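Local coordinates for protein mycobacterium tuberculosis paralogous family 11 (Mycobacterium smegmatis, PDB 4Y9I) that probably transfers electrons from the reduced deazaflavin coenzyme F420 to quinones, as a small split-barrel oxidoreductase of the F420H(2)-dependent quinone reductase family, at residues W51-N54 against V55-N58; H85-K88 against L89-A93. All coordinates share one frame; numbering follows the deposited sequence. Where two conformers were deposited one is given.

From the N terminus the chain runs through strands 9-15, 22-32 and 35-39 before it reaches helix 51-57, the site of contact 1. Strands 60-65 and 68-77 follow, then helix 80-93, whose last nine residues are contact 2, and finally helix 96-102 and strand 110-113, which completes the antiparallel barrel. Both contacts are local, each within one helix or, at N58, just past its end, so neither closes a long loop; they come in series and do not nest or cross. Their centres lie about 22 Å apart, on opposite sides of the chain's centre. Contact 1 meets strands 22-32, 68-77 and 110-113, whereas contact 2 joins strands 22-32 and 35-39 to helix 96-102.

Contact 1: W51-N54 against V55-N58; sequences WYFN and VKAN
V55 N and W51 O, 3.1 Å apart, form an i to i+4 hydrogen bond in helix 51-57, a short alpha helix packed against the six-stranded antiparallel barrel. The next amide is held less firmly: the bonds of K56 N to the carbonyl oxygens of Y52 and F53 are both weak. Regular spacing returns with A57 N to F53 O at 2.9 Å, and N58 N is held by N54 O, also at 2.9 Å, although N58 has itself left helical backbone angles. Its side chain fastens this end of the helix, with ND2 bonded to the carbonyl of T15 and OD1 to the amide of T60.

On the buried side, CG2 of V55 meets the edge of the W51 indole, near the ring plane, 3.9 Å from CE3. With CG between the backbone N and the carbonyl carbon (chi1 59°), W51 turns this CE3 edge to V55. The indole continues onto V25 and L27 of strand 22-32 and F111 of strand 110-113.

On another side of the helix, the exposed K56 chain passes over the buried phenol of Y52, a ring that also stacks with H48. Its CD makes a CH-pi contact with one face of the phenol, 3.7 Å from the ring centroid and displaced toward the hydroxyl-bearing rim, where CZ is nearest. The bend at chi3 (52°) keeps the ammonium near the phenol oxygen, and one water joins the two groups, accepting from K56 NZ at 2.6 Å and lying 3.0 Å from Y52 OH.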
loop_
_atom_site.group_PDB
_atom_site.type_symbol
_atom_site.label_atom_id
_atom_site.label_comp_id
_atom_site.label_asym_id
_atom_site.label_seq_id
_atom_site.Cartn_x
_atom_site.Cartn_y
_atom_site.Cartn_z
ATOM N N TRP A 51 5.578 6.041 -5.513
ATOM C CA TRP A 51 5.164 6.359 -4.178
ATOM C C TRP A 51 5.975 5.707 -3.057
ATOM O O TRP A 51 5.822 6.096 -1.907
ATOM C CB TRP A 51 3.664 6.085 -4.023
ATOM C CG TRP A 51 3.238 4.665 -4.289
ATOM C CD1 TRP A 51 2.642 4.179 -5.425
ATOM C CD2 TRP A 51 3.304 3.538 -3.366
ATOM N NE1 TRP A 51 2.350 2.842 -5.273
ATOM C CE2 TRP A 51 2.751 2.417 -4.029
ATOM C CE3 TRP A 51 3.757 3.383 -2.046
ATOM C CZ2 TRP A 51 2.661 1.145 -3.405
ATOM C CZ3 TRP A 51 3.696 2.160 -1.470
ATOM C CH2 TRP A 51 3.118 1.071 -2.122
ATOM N N TYR A 52 6.774 4.706 -3.361
ATOM C CA TYR A 52 7.507 3.980 -2.333
ATOM C C TYR A 52 8.400 4.952 -1.539
ATOM O O TYR A 52 8.355 4.960 -0.313
ATOM C CB TYR A 52 8.380 2.921 -2.987
ATOM C CG TYR A 52 9.376 2.289 -2.117
ATOM C CD1 TYR A 52 9.017 1.327 -1.220
ATOM C CD2 TYR A 52 10.724 2.647 -2.192
ATOM C CE1 TYR A 52 9.953 0.683 -0.455
ATOM C CE2 TYR A 52 11.663 2.021 -1.414
ATOM C CZ TYR A 52 11.266 1.060 -0.547
ATOM O OH TYR A 52 12.180 0.388 0.291
ATOM N N PHE A 53 9.214 5.725 -2.240
ATOM C CA PHE A 53 10.074 6.669 -1.532
ATOM C C PHE A 53 9.287 7.778 -0.811
ATOM O O PHE A 53 9.693 8.185 0.279
ATOM C CB PHE A 53 11.199 7.195 -2.463
ATOM C CG PHE A 53 12.310 6.153 -2.703
ATOM C CD1 PHE A 53 12.968 5.569 -1.632
ATOM C CD2 PHE A 53 12.650 5.779 -3.975
ATOM C CE1 PHE A 53 13.980 4.641 -1.821
ATOM C CE2 PHE A 53 13.669 4.865 -4.200
ATOM C CZ PHE A 53 14.326 4.291 -3.142
ATOM N N ASN A 54 8.134 8.123 -1.332
ATOM C CA ASN A 54 7.321 9.122 -0.694
ATOM C C ASN A 54 6.755 8.695 0.689
ATOM O O ASN A 54 6.773 9.480 1.600
ATOM C CB ASN A 54 6.121 9.496 -1.556
ATOM C CG ASN A 54 6.448 10.125 -2.874
ATOM O OD1 ASN A 54 7.463 10.706 -3.057
ATOM N ND2 ASN A 54 5.486 10.026 -3.822
ATOM N N VAL A 55 6.271 7.471 0.801
ATOM C CA VAL A 55 5.735 7.030 2.075
ATOM C C VAL A 55 6.867 6.776 3.065
ATOM O O VAL A 55 6.615 6.757 4.256
ATOM C CB VAL A 55 4.773 5.792 1.969
ATOM C CG1 VAL A 55 3.532 6.189 1.212
ATOM C CG2 VAL A 55 5.434 4.588 1.296
ATOM N N LYS A 56 8.087 6.563 2.592
ATOM C CA LYS A 56 9.175 6.456 3.548
ATOM C C LYS A 56 9.632 7.849 4.025
ATOM O O LYS A 56 9.834 8.071 5.220
ATOM C CB LYS A 56 10.299 5.647 2.922
ATOM C CG LYS A 56 9.939 4.158 2.700
ATOM C CD LYS A 56 11.023 3.416 1.907
ATOM C CE LYS A 56 12.406 3.633 2.532
ATOM N NZ LYS A 56 13.629 3.145 1.835
ATOM N N ALA A 57 9.640 8.807 3.104
ATOM C CA ALA A 57 9.988 10.211 3.497
ATOM C C ALA A 57 8.951 10.834 4.381
ATOM O O ALA A 57 9.266 11.615 5.291
ATOM C CB ALA A 57 10.199 11.072 2.306
ATOM N N ASN A 58 7.678 10.491 4.130
ATOM C CA ASN A 58 6.583 10.971 4.946
ATOM C C ASN A 58 5.561 9.874 5.222
ATOM O O ASN A 58 4.695 9.593 4.400
ATOM C CB ASN A 58 5.891 12.165 4.329
ATOM C CG ASN A 58 4.762 12.637 5.208
ATOM O OD1 ASN A 58 4.570 12.230 6.385
ATOM N ND2 ASN A 58 4.004 13.594 4.659
HETATM O O HOH W 1 13.359 0.805 2.977
#

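Contact 2: H85-K88 against L89-A93; sequences HWWK and LAVEA
A90 N to W86 O and V91 N to W87 O, each 2.9 Å, are the shortest of four successive i to i+4 hydrogen bonds that carry helix 80-93 through two turns of alpha helix beside the barrel. E92 N to K88 O is close behind at 3.0 Å, while L89 N to H85 O is longer at 3.2 Å yet nearly straight (163° at the hydrogen). Among the side chains, H85 has its polar partner on the barrel: NE2 is hydrogen-bonded to the carboxylate of E32, on strand 22-32, and so pins the helix to that strand.

L89 reaches back toward the preceding turn. Its CD1 lies over one face of the W86 indole, above the six-membered ring and nearest CE3 at 3.8 Å, a CH-pi contact offset toward the rim. The same methyl approaches the H85 imidazole obliquely, so one branch of the leucine fills the angle between two aromatic groups. W86 is buried against K35 and A37 of strand 35-39 and V30 of strand 22-32.

Farther round the helix, W87 and V91 form a second CH-pi pair beside helix 96-102, where W87 packs on Y97 and Q101 and V91 on A98. With CG opposite the backbone N (chi1 -175°), the W87 side chain extends toward the following turn, bringing one face of its indole against V91. CG2 of V91 stands 3.8 Å from the centroid of the five-membered ring, shifted toward the NE1-CE2 bond, with both of those atoms 3.5 Å from the methyl carbon.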
loop_
_atom_site.group_PDB
_atom_site.type_symbol
_atom_site.label_atom_id
_atom_site.label_comp_id
_atom_site.label_asym_id
_atom_site.label_seq_id
_atom_site.Cartn_x
_atom_site.Cartn_y
_atom_site.Cartn_z
ATOM N N HIS A 85 3.021 -12.388 6.990
ATOM C CA HIS A 85 1.596 -12.502 7.271
ATOM C C HIS A 85 0.773 -11.628 6.295
ATOM O O HIS A 85 -0.191 -12.103 5.694
ATOM C CB HIS A 85 1.358 -12.075 8.708
ATOM C CG HIS A 85 -0.077 -11.936 9.049
ATOM N ND1 HIS A 85 -0.948 -13.003 9.095
ATOM C CD2 HIS A 85 -0.825 -10.847 9.331
ATOM C CE1 HIS A 85 -2.159 -12.570 9.394
ATOM N NE2 HIS A 85 -2.113 -11.264 9.521
ATOM N N TRP A 86 1.169 -10.378 6.157
ATOM C CA TRP A 86 0.458 -9.476 5.269
ATOM C C TRP A 86 0.651 -9.856 3.799
ATOM O O TRP A 86 -0.239 -9.618 2.998
ATOM C CB TRP A 86 0.831 -8.032 5.575
ATOM C CG TRP A 86 0.187 -7.575 6.824
ATOM C CD1 TRP A 86 0.716 -7.590 8.082
ATOM C CD2 TRP A 86 -1.098 -6.975 6.948
ATOM N NE1 TRP A 86 -0.182 -7.112 8.978
ATOM C CE2 TRP A 86 -1.288 -6.673 8.320
ATOM C CE3 TRP A 86 -2.108 -6.627 6.052
ATOM C CZ2 TRP A 86 -2.456 -6.073 8.787
ATOM C CZ3 TRP A 86 -3.231 -6.028 6.552
ATOM C CH2 TRP A 86 -3.372 -5.743 7.875
ATOM N N TRP A 87 1.818 -10.392 3.472
ATOM C CA TRP A 87 2.023 -10.954 2.097
ATOM C C TRP A 87 1.007 -12.031 1.774
ATOM O O TRP A 87 0.442 -12.066 0.674
ATOM C CB TRP A 87 3.472 -11.420 1.901
ATOM C CG TRP A 87 3.704 -11.865 0.488
ATOM C CD1 TRP A 87 3.884 -13.158 0.086
ATOM C CD2 TRP A 87 3.743 -11.057 -0.701
ATOM N NE1 TRP A 87 4.057 -13.201 -1.296
ATOM C CE2 TRP A 87 3.973 -11.945 -1.803
ATOM C CE3 TRP A 87 3.614 -9.691 -0.958
ATOM C CZ2 TRP A 87 4.066 -11.495 -3.109
ATOM C CZ3 TRP A 87 3.756 -9.250 -2.266
ATOM C CH2 TRP A 87 3.928 -10.161 -3.312
ATOM N N LYS A 88 0.785 -12.945 2.706
ATOM C CA LYS A 88 -0.196 -14.011 2.517
ATOM C C LYS A 88 -1.581 -13.381 2.250
ATOM O O LYS A 88 -2.290 -13.795 1.359
ATOM C CB LYS A 88 -0.232 -14.881 3.788
ATOM C CG LYS A 88 -1.199 -16.039 3.698
ATOM C CD LYS A 88 -1.542 -16.648 5.059
ATOM C CE LYS A 88 -2.434 -15.737 5.909
ATOM N NZ LYS A 88 -3.008 -16.489 7.049
ATOM N N LEU A 89 -1.978 -12.393 3.067
ATOM C CA LEU A 89 -3.280 -11.707 2.847
ATOM C C LEU A 89 -3.291 -11.016 1.464
ATOM O O LEU A 89 -4.287 -11.036 0.787
ATOM C CB LEU A 89 -3.445 -10.626 3.929
ATOM C CG LEU A 89 -3.570 -11.183 5.344
ATOM C CD1 LEU A 89 -3.797 -10.032 6.305
ATOM C CD2 LEU A 89 -4.679 -12.221 5.469
ATOM N N ALA A 90 -2.175 -10.439 1.039
ATOM C CA ALA A 90 -2.113 -9.805 -0.284
ATOM C C ALA A 90 -2.303 -10.811 -1.430
ATOM O O ALA A 90 -3.002 -10.534 -2.382
ATOM C CB ALA A 90 -0.814 -9.007 -0.437
ATOM N N VAL A 91 -1.627 -11.964 -1.318
ATOM C CA VAL A 91 -1.688 -12.961 -2.357
ATOM C C VAL A 91 -3.096 -13.561 -2.406
ATOM O O VAL A 91 -3.581 -13.914 -3.495
ATOM C CB VAL A 91 -0.544 -13.995 -2.180
ATOM C CG1 VAL A 91 -0.762 -15.157 -3.129
ATOM C CG2 VAL A 91 0.789 -13.336 -2.493
ATOM N N GLU A 92 -3.780 -13.666 -1.276
ATOM C CA GLU A 92 -5.167 -14.160 -1.305
ATOM C C GLU A 92 -6.052 -13.133 -2.025
ATOM O O GLU A 92 -6.886 -13.505 -2.854
ATOM C CB GLU A 92 -5.687 -14.438 0.103
ATOM C CG GLU A 92 -7.102 -15.045 0.141
ATOM C CD GLU A 92 -7.185 -16.490 -0.286
ATOM O OE1 GLU A 92 -6.192 -17.228 -0.093
ATOM O OE2 GLU A 92 -8.276 -16.901 -0.789
ATOM N N ALA A 93 -5.833 -11.858 -1.732
ATOM C CA ALA A 93 -6.618 -10.774 -2.379
ATOM C C ALA A 93 -6.367 -10.623 -3.867
ATOM O O ALA A 93 -7.303 -10.269 -4.634
ATOM C CB ALA A 93 -6.424 -9.471 -1.651
#